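Local coordinates for lysyl-trna-dependent l-ysyl-phosphatidylgycerol synthase (Bacillus licheniformis, PDB 4V36), which catalyses the transfer of lysine from lysyl-tRNA to phosphatidylglycerol, a change of the membrane lipids associated with bacterial resistance, at residues Glu164-Ser169 with Phe186-Leu191; Glu171-Lys176 with Leu225-Lys230. One frame throughout, in Å; residues are numbered along the deposited sequence.

Both contacts use helix 159-173, and their segments alternate along the chain. Contact 1 sets the middle of this helix against residues 186-191. Contact 2 sets its C-terminal end on residues 225-230. Their centres lie about 11 Å apart. A probable hydrogen bond joins them, with Ser-169 OG 2.6 Å from Arg-227 NH1. Val-168 CG1 also packs on the strand backbone, 3.6 Å from Arg-227 O. Contact 2 supplies Trp-172, Leu-225, Met-226 and Arg-227 to the pocket of the bound lysine amide. Contact 1 stands further back: the side chain of Ser-169 is about 8 Å from the ligand. Ser-169 is thus probably a second-shell residue that helps position Arg-227.

Contact 1: residues Glu164-Ser169 with Phe186-Leu191; sequences ELRQVS and FQEDYL
Phe-186 turns the rim of its ring to helix 159-173, meeting Leu-165, Arg-166 and Ser-169. This is the tight part of the contact. The ring reaches the helix because CG is anti to the backbone N (chi1 -161°). Leu-165 CB lies at the ring edge, in its plane, 3.9 Å from Phe-186 CE2. Phe-186 CZ presses on the helix backbone, 3.6 Å from Arg-166 N. Further along the helix, Ser-169 CB is 3.7 Å from Phe-186 CD2. The hydroxyl of Ser-169 has its polar partner in Arg-227. Within its own segment, Leu-191 CD1 sits over the centre of one face of the Phe-186 ring, 3.6 Å above the plane. The ring is thus held between the helix and the short helix 188-191.

The other side is looser and polar. The Arg-166 chain is straight at first and then bends at chi3 (-64°), which carries the guanidinium alongside the ring. Phe-186 CE1 lies 3.5 Å above one guanidinium face, toward its rim. The two planes are 65° apart, so the groups are not stacked. At the guanidinium edge, Arg-166 NH2 forms a salt bridge with Glu-188 OE2, 3.3 Å away, whose hydrogen bond is weak and bent. The same oxygen also pairs with Arg-159, and two arginines probably favour the charged carboxylate. A water probably bridges Arg-166 NH1, weakly, and Phe-186 O, though its contact with the latter is unusually short. Gln-187, at the N-cap of helix 188-191, accepts a weak capping bond from Tyr-190 N.

Beneath the contact, Leu-165 also touches Ile-196, Val-198 and Phe-209 of the sheet. This helix packed on a mixed sheet is consistent with the acetyltransferase-like (GNAT-type) fold expected from the family's place in the acetyltransferase clan.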
loop_
_atom_site.group_PDB
_atom_site.type_symbol
_atom_site.label_atom_id
_atom_site.label_comp_id
_atom_site.label_asym_id
_atom_site.label_seq_id
_atom_site.Cartn_x
_atom_site.Cartn_y
_atom_site.Cartn_z
ATOM N N GLU A 164 -23.222 -0.228 -5.366
ATOM C CA GLU A 164 -22.737 -0.677 -6.665
ATOM C C GLU A 164 -21.267 -1.078 -6.593
ATOM O O GLU A 164 -20.826 -1.982 -7.304
ATOM C CB GLU A 164 -22.939 0.413 -7.720
ATOM C CG GLU A 164 -24.398 0.734 -7.998
ATOM C CD GLU A 164 -24.575 1.923 -8.922
ATOM O OE1 GLU A 164 -23.555 2.511 -9.338
ATOM O OE2 GLU A 164 -25.734 2.272 -9.230
ATOM N N LEU A 165 -20.513 -0.403 -5.731
ATOM C CA LEU A 165 -19.110 -0.740 -5.529
ATOM C C LEU A 165 -18.975 -2.032 -4.733
ATOM O O LEU A 165 -18.067 -2.826 -4.975
ATOM C CB LEU A 165 -18.374 0.393 -4.812
ATOM C CG LEU A 165 -18.325 1.751 -5.513
ATOM C CD1 LEU A 165 -17.444 2.711 -4.734
ATOM C CD2 LEU A 165 -17.833 1.612 -6.942
ATOM N N ARG A 166 -19.883 -2.235 -3.783
ATOM C CA ARG A 166 -19.854 -3.429 -2.944
ATOM C C ARG A 166 -20.144 -4.683 -3.762
ATOM O O ARG A 166 -19.512 -5.722 -3.566
ATOM C CB ARG A 166 -20.857 -3.310 -1.792
ATOM C CG ARG A 166 -20.884 -4.527 -0.881
ATOM C CD ARG A 166 -21.844 -4.341 0.284
ATOM N NE ARG A 166 -21.434 -3.257 1.172
ATOM C CZ ARG A 166 -20.519 -3.377 2.127
ATOM N NH1 ARG A 166 -19.903 -4.537 2.318
ATOM N NH2 ARG A 166 -20.211 -2.336 2.889
ATOM N N GLN A 167 -21.103 -4.577 -4.677
ATOM C CA GLN A 167 -21.448 -5.684 -5.563
ATOM C C GLN A 167 -20.246 -6.098 -6.404
ATOM O O GLN A 167 -19.989 -7.286 -6.597
ATOM C CB GLN A 167 -22.624 -5.306 -6.466
ATOM C CG GLN A 167 -23.932 -5.098 -5.721
ATOM C CD GLN A 167 -25.036 -4.560 -6.611
ATOM O OE1 GLN A 167 -24.827 -4.315 -7.799
ATOM N NE2 GLN A 167 -26.219 -4.373 -6.038
ATOM N N VAL A 168 -19.513 -5.107 -6.899
ATOM C CA VAL A 168 -18.285 -5.356 -7.644
ATOM C C VAL A 168 -17.217 -5.960 -6.734
ATOM O O VAL A 168 -16.526 -6.909 -7.111
ATOM C CB VAL A 168 -17.744 -4.062 -8.287
ATOM C CG1 VAL A 168 -16.366 -4.294 -8.887
ATOM C CG2 VAL A 168 -18.716 -3.546 -9.339
ATOM N N SER A 169 -17.097 -5.409 -5.531
ATOM C CA SER A 169 -16.111 -5.877 -4.563
ATOM C C SER A 169 -16.385 -7.310 -4.115
ATOM O O SER A 169 -15.485 -8.150 -4.128
ATOM C CB SER A 169 -16.075 -4.948 -3.347
ATOM O OG SER A 169 -15.191 -5.439 -2.355
ATOM N N PHE A 186 -12.732 -3.021 2.063
ATOM C CA PHE A 186 -13.952 -2.276 1.791
ATOM C C PHE A 186 -14.602 -1.776 3.078
ATOM O O PHE A 186 -15.426 -2.469 3.676
ATOM C CB PHE A 186 -14.939 -3.140 1.002
ATOM C CG PHE A 186 -16.001 -2.351 0.288
ATOM C CD1 PHE A 186 -17.123 -1.898 0.965
ATOM C CD2 PHE A 186 -15.878 -2.065 -1.061
ATOM C CE1 PHE A 186 -18.100 -1.170 0.310
ATOM C CE2 PHE A 186 -16.853 -1.340 -1.723
ATOM C CZ PHE A 186 -17.965 -0.893 -1.037
ATOM N N GLN A 187 -14.219 -0.577 3.504
ATOM C CA GLN A 187 -14.881 0.091 4.618
ATOM C C GLN A 187 -15.415 1.442 4.161
ATOM O O GLN A 187 -14.693 2.231 3.553
ATOM C CB GLN A 187 -13.933 0.274 5.803
ATOM C CG GLN A 187 -14.601 0.928 7.004
ATOM C CD GLN A 187 -13.607 1.490 7.995
ATOM O OE1 GLN A 187 -13.170 2.633 7.869
ATOM N NE2 GLN A 187 -13.246 0.691 8.992
ATOM N N GLU A 188 -16.681 1.699 4.464
ATOM C CA GLU A 188 -17.366 2.896 3.994
ATOM C C GLU A 188 -16.713 4.187 4.491
ATOM O O GLU A 188 -16.541 5.126 3.718
ATOM C CB GLU A 188 -18.834 2.840 4.415
ATOM C CG GLU A 188 -19.556 1.620 3.863
ATOM C CD GLU A 188 -20.889 1.370 4.532
ATOM O OE1 GLU A 188 -21.251 2.136 5.450
ATOM O OE2 GLU A 188 -21.575 0.403 4.139
ATOM N N ASP A 189 -16.348 4.227 5.770
ATOM C CA ASP A 189 -15.629 5.371 6.328
ATOM C C ASP A 189 -14.339 5.636 5.559
ATOM O O ASP A 189 -14.042 6.772 5.191
ATOM C CB ASP A 189 -15.308 5.143 7.808
ATOM C CG ASP A 189 -16.451 5.530 8.723
ATOM O OD1 ASP A 189 -17.126 6.541 8.435
ATOM O OD2 ASP A 189 -16.669 4.827 9.733
ATOM N N TYR A 190 -13.584 4.569 5.324
ATOM C CA TYR A 190 -12.316 4.644 4.611
ATOM C C TYR A 190 -12.497 5.127 3.176
ATOM O O TYR A 190 -11.703 5.924 2.675
ATOM C CB TYR A 190 -11.635 3.272 4.630
ATOM C CG TYR A 190 -10.374 3.176 3.803
ATOM C CD1 TYR A 190 -9.242 3.905 4.138
ATOM C CD2 TYR A 190 -10.308 2.334 2.701
ATOM C CE1 TYR A 190 -8.085 3.813 3.388
ATOM C CE2 TYR A 190 -9.156 2.233 1.945
ATOM C CZ TYR A 190 -8.047 2.976 2.293
ATOM O OH TYR A 190 -6.896 2.881 1.545
ATOM N N LEU A 191 -13.553 4.653 2.525
ATOM C CA LEU A 191 -13.805 4.982 1.126
ATOM C C LEU A 191 -14.233 6.436 0.922
ATOM O O LEU A 191 -14.133 6.966 -0.185
ATOM C CB LEU A 191 -14.865 4.043 0.547
ATOM C CG LEU A 191 -14.432 2.585 0.377
ATOM C CD1 LEU A 191 -15.567 1.745 -0.189
ATOM C CD2 LEU A 191 -13.197 2.498 -0.508
HETATM O O HOH W 1 -16.945 -4.484 3.782
#

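Contact 2: residues Glu171-Lys176 with Leu225-Lys230; sequences EWLGRK and LMRYSK. With LYN (2,6-diamino-hexanoic acid amide), chain C.
Trp-172 and Tyr-228 meet where the last turn of helix 159-173 lies on strand 220-228; the nearest CA atoms are those of Trp-172 and Ser-229, 5.7 Å apart. This helix-on-sheet packing forms a wall of the lysine amide pocket in an acetyltransferase-like fold. The helix ends at Leu-173. Gly-174 leaves it with positive phi, as second residue of a type II' beta turn from Leu-173 to Lys-176.

The Trp-172 indole is central. With chi1 at -176° it swings away from its own backbone N and runs obliquely along the strand toward the ligand, across the Arg-227 side chain. Arg-227 CG lies over one face in a CH-pi contact, 3.8 Å from the centroid of the six-membered ring. Met-226 O approaches the indole obliquely, 3.8 Å from Trp-172 CZ2. The indole edge points at the face of Tyr-228 in a T-shaped pair, with planes at 78°.

The Arg-227 guanidinium is sandwiched between Leu-225 CD2, 3.6 Å above its plane, and Leu-173 CD2 on the opposite face. NH2 forms a salt bridge with Glu-178 and NH1 a hydrogen bond with Ser-169, which probably limits its rotation. At the far end, Glu-171 OE2 takes a weak hydrogen bond from Lys-230 N (3.5 Å) and lies 3.2 Å from Lys-230 CG. LYN CB touches Trp-172 CH2 at 3.4 Å, and LYN CA is equally close to Arg-227 NH2.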
loop_
_atom_site.group_PDB
_atom_site.type_symbol
_atom_site.label_atom_id
_atom_site.label_comp_id
_atom_site.label_asym_id
_atom_site.label_seq_id
_atom_site.Cartn_x
_atom_site.Cartn_y
_atom_site.Cartn_z
ATOM N N GLU A 171 -18.092 -9.612 -5.587
ATOM C CA GLU A 171 -17.915 -10.524 -6.710
ATOM C C GLU A 171 -16.432 -10.782 -6.960
ATOM O O GLU A 171 -16.031 -11.893 -7.309
ATOM C CB GLU A 171 -18.583 -9.955 -7.963
ATOM C CG GLU A 171 -18.741 -10.948 -9.101
ATOM C CD GLU A 171 -19.661 -10.433 -10.192
ATOM O OE1 GLU A 171 -20.071 -9.256 -10.117
ATOM O OE2 GLU A 171 -19.979 -11.204 -11.122
ATOM N N TRP A 172 -15.623 -9.747 -6.768
ATOM C CA TRP A 172 -14.181 -9.844 -6.952
ATOM C C TRP A 172 -13.537 -10.701 -5.866
ATOM O O TRP A 172 -12.630 -11.486 -6.141
ATOM C CB TRP A 172 -13.559 -8.445 -6.963
ATOM C CG TRP A 172 -12.089 -8.425 -7.235
ATOM C CD1 TRP A 172 -11.483 -8.449 -8.457
ATOM C CD2 TRP A 172 -11.036 -8.357 -6.265
ATOM N NE1 TRP A 172 -10.118 -8.409 -8.309
ATOM C CE2 TRP A 172 -9.818 -8.351 -6.973
ATOM C CE3 TRP A 172 -11.005 -8.306 -4.868
ATOM C CZ2 TRP A 172 -8.582 -8.296 -6.332
ATOM C CZ3 TRP A 172 -9.776 -8.251 -4.234
ATOM C CH2 TRP A 172 -8.582 -8.247 -4.966
ATOM N N LEU A 173 -14.015 -10.546 -4.634
ATOM C CA LEU A 173 -13.468 -11.275 -3.494
ATOM C C LEU A 173 -13.755 -12.770 -3.568
ATOM O O LEU A 173 -12.905 -13.592 -3.223
ATOM C CB LEU A 173 -14.026 -10.711 -2.185
ATOM C CG LEU A 173 -13.481 -9.360 -1.725
ATOM C CD1 LEU A 173 -14.241 -8.876 -0.502
ATOM C CD2 LEU A 173 -11.993 -9.464 -1.423
ATOM N N GLY A 174 -14.957 -13.119 -4.015
ATOM C CA GLY A 174 -15.372 -14.507 -4.053
ATOM C C GLY A 174 -15.524 -15.054 -2.649
ATOM O O GLY A 174 -16.203 -14.457 -1.815
ATOM N N ARG A 175 -14.878 -16.183 -2.377
ATOM C CA ARG A 175 -14.953 -16.795 -1.056
ATOM C C ARG A 175 -13.867 -16.251 -0.132
ATOM O O ARG A 175 -13.775 -16.646 1.029
ATOM C CB ARG A 175 -14.838 -18.317 -1.159
ATOM C CG ARG A 175 -13.429 -18.817 -1.429
ATOM C CD ARG A 175 -13.363 -20.339 -1.447
ATOM N NE ARG A 175 -13.897 -20.908 -2.682
ATOM C CZ ARG A 175 -15.139 -21.358 -2.825
ATOM N NH1 ARG A 175 -15.987 -21.313 -1.806
ATOM N NH2 ARG A 175 -15.534 -21.858 -3.987
ATOM N N LYS A 176 -13.045 -15.345 -0.653
ATOM C CA LYS A 176 -11.962 -14.764 0.133
ATOM C C LYS A 176 -12.458 -13.642 1.039
ATOM O O LYS A 176 -13.386 -12.912 0.694
ATOM C CB LYS A 176 -10.855 -14.238 -0.782
ATOM C CG LYS A 176 -10.100 -15.319 -1.537
ATOM C CD LYS A 176 -8.930 -14.732 -2.312
ATOM C CE LYS A 176 -8.119 -15.820 -2.997
ATOM N NZ LYS A 176 -6.947 -15.264 -3.726
ATOM N N LEU A 225 -7.236 -0.116 -3.452
ATOM C CA LEU A 225 -8.088 -1.189 -3.939
ATOM C C LEU A 225 -8.228 -1.120 -5.455
ATOM O O LEU A 225 -8.351 -0.037 -6.026
ATOM C CB LEU A 225 -9.475 -1.123 -3.287
ATOM C CG LEU A 225 -9.669 -1.690 -1.878
ATOM C CD1 LEU A 225 -8.910 -0.889 -0.827
ATOM C CD2 LEU A 225 -11.150 -1.745 -1.541
ATOM N N MET A 226 -8.188 -2.281 -6.099
ATOM C CA MET A 226 -8.529 -2.397 -7.513
ATOM C C MET A 226 -9.347 -3.665 -7.711
ATOM O O MET A 226 -8.810 -4.772 -7.690
ATOM C CB MET A 226 -7.284 -2.422 -8.401
ATOM C CG MET A 226 -7.594 -2.765 -9.855
ATOM S SD MET A 226 -6.152 -2.872 -10.932
ATOM C CE MET A 226 -5.870 -1.145 -11.307
ATOM N N ARG A 227 -10.654 -3.501 -7.881
ATOM C CA ARG A 227 -11.553 -4.645 -7.939
ATOM C C ARG A 227 -12.497 -4.555 -9.129
ATOM O O ARG A 227 -12.910 -3.467 -9.526
ATOM C CB ARG A 227 -12.337 -4.759 -6.629
ATOM C CG ARG A 227 -11.422 -4.860 -5.414
ATOM C CD ARG A 227 -12.160 -5.011 -4.102
ATOM N NE ARG A 227 -11.208 -5.157 -3.006
ATOM C CZ ARG A 227 -11.543 -5.355 -1.736
ATOM N NH1 ARG A 227 -12.819 -5.435 -1.387
ATOM N NH2 ARG A 227 -10.596 -5.477 -0.816
ATOM N N TYR A 228 -12.827 -5.710 -9.696
ATOM C CA TYR A 228 -13.656 -5.768 -10.891
ATOM C C TYR A 228 -14.609 -6.958 -10.858
ATOM O O TYR A 228 -14.323 -7.976 -10.229
ATOM C CB TYR A 228 -12.777 -5.831 -12.142
ATOM C CG TYR A 228 -11.684 -6.875 -12.068
ATOM C CD1 TYR A 228 -11.941 -8.201 -12.387
ATOM C CD2 TYR A 228 -10.395 -6.532 -11.684
ATOM C CE1 TYR A 228 -10.946 -9.159 -12.321
ATOM C CE2 TYR A 228 -9.393 -7.483 -11.616
ATOM C CZ TYR A 228 -9.675 -8.794 -11.935
ATOM O OH TYR A 228 -8.683 -9.743 -11.870
ATOM N N SER A 229 -15.741 -6.824 -11.540
ATOM C CA SER A 229 -16.732 -7.894 -11.601
ATOM C C SER A 229 -16.369 -8.923 -12.669
ATOM O O SER A 229 -15.400 -8.747 -13.407
ATOM C CB SER A 229 -18.123 -7.319 -11.871
ATOM O OG SER A 229 -18.132 -6.547 -13.058
ATOM N N LYS A 230 -17.154 -9.992 -12.751
ATOM C CA LYS A 230 -16.871 -11.078 -13.684
ATOM C C LYS A 230 -17.178 -10.692 -15.128
ATOM O O LYS A 230 -16.717 -11.349 -16.060
ATOM C CB LYS A 230 -17.664 -12.332 -13.305
ATOM C CG LYS A 230 -17.350 -12.875 -11.921
ATOM C CD LYS A 230 -15.861 -13.112 -11.742
ATOM C CE LYS A 230 -15.539 -13.574 -10.330
ATOM N NZ LYS A 230 -14.070 -13.602 -10.074
HETATM N N LYN C . -7.760 -4.750 -3.759
HETATM C CA LYN C . -7.544 -5.062 -2.358
HETATM C CB LYN C . -7.429 -6.573 -2.182
HETATM C CG LYN C . -7.128 -6.966 -0.741
HETATM C CD LYN C . -7.711 -8.336 -0.411
HETATM C CE LYN C . -7.109 -9.430 -1.284
HETATM N NZ LYN C . -7.736 -10.738 -0.950
HETATM C C LYN C . -6.294 -4.388 -1.870
HETATM O O LYN C . -5.297 -4.390 -2.576
HETATM N NT LYN C . -6.306 -3.791 -0.678
#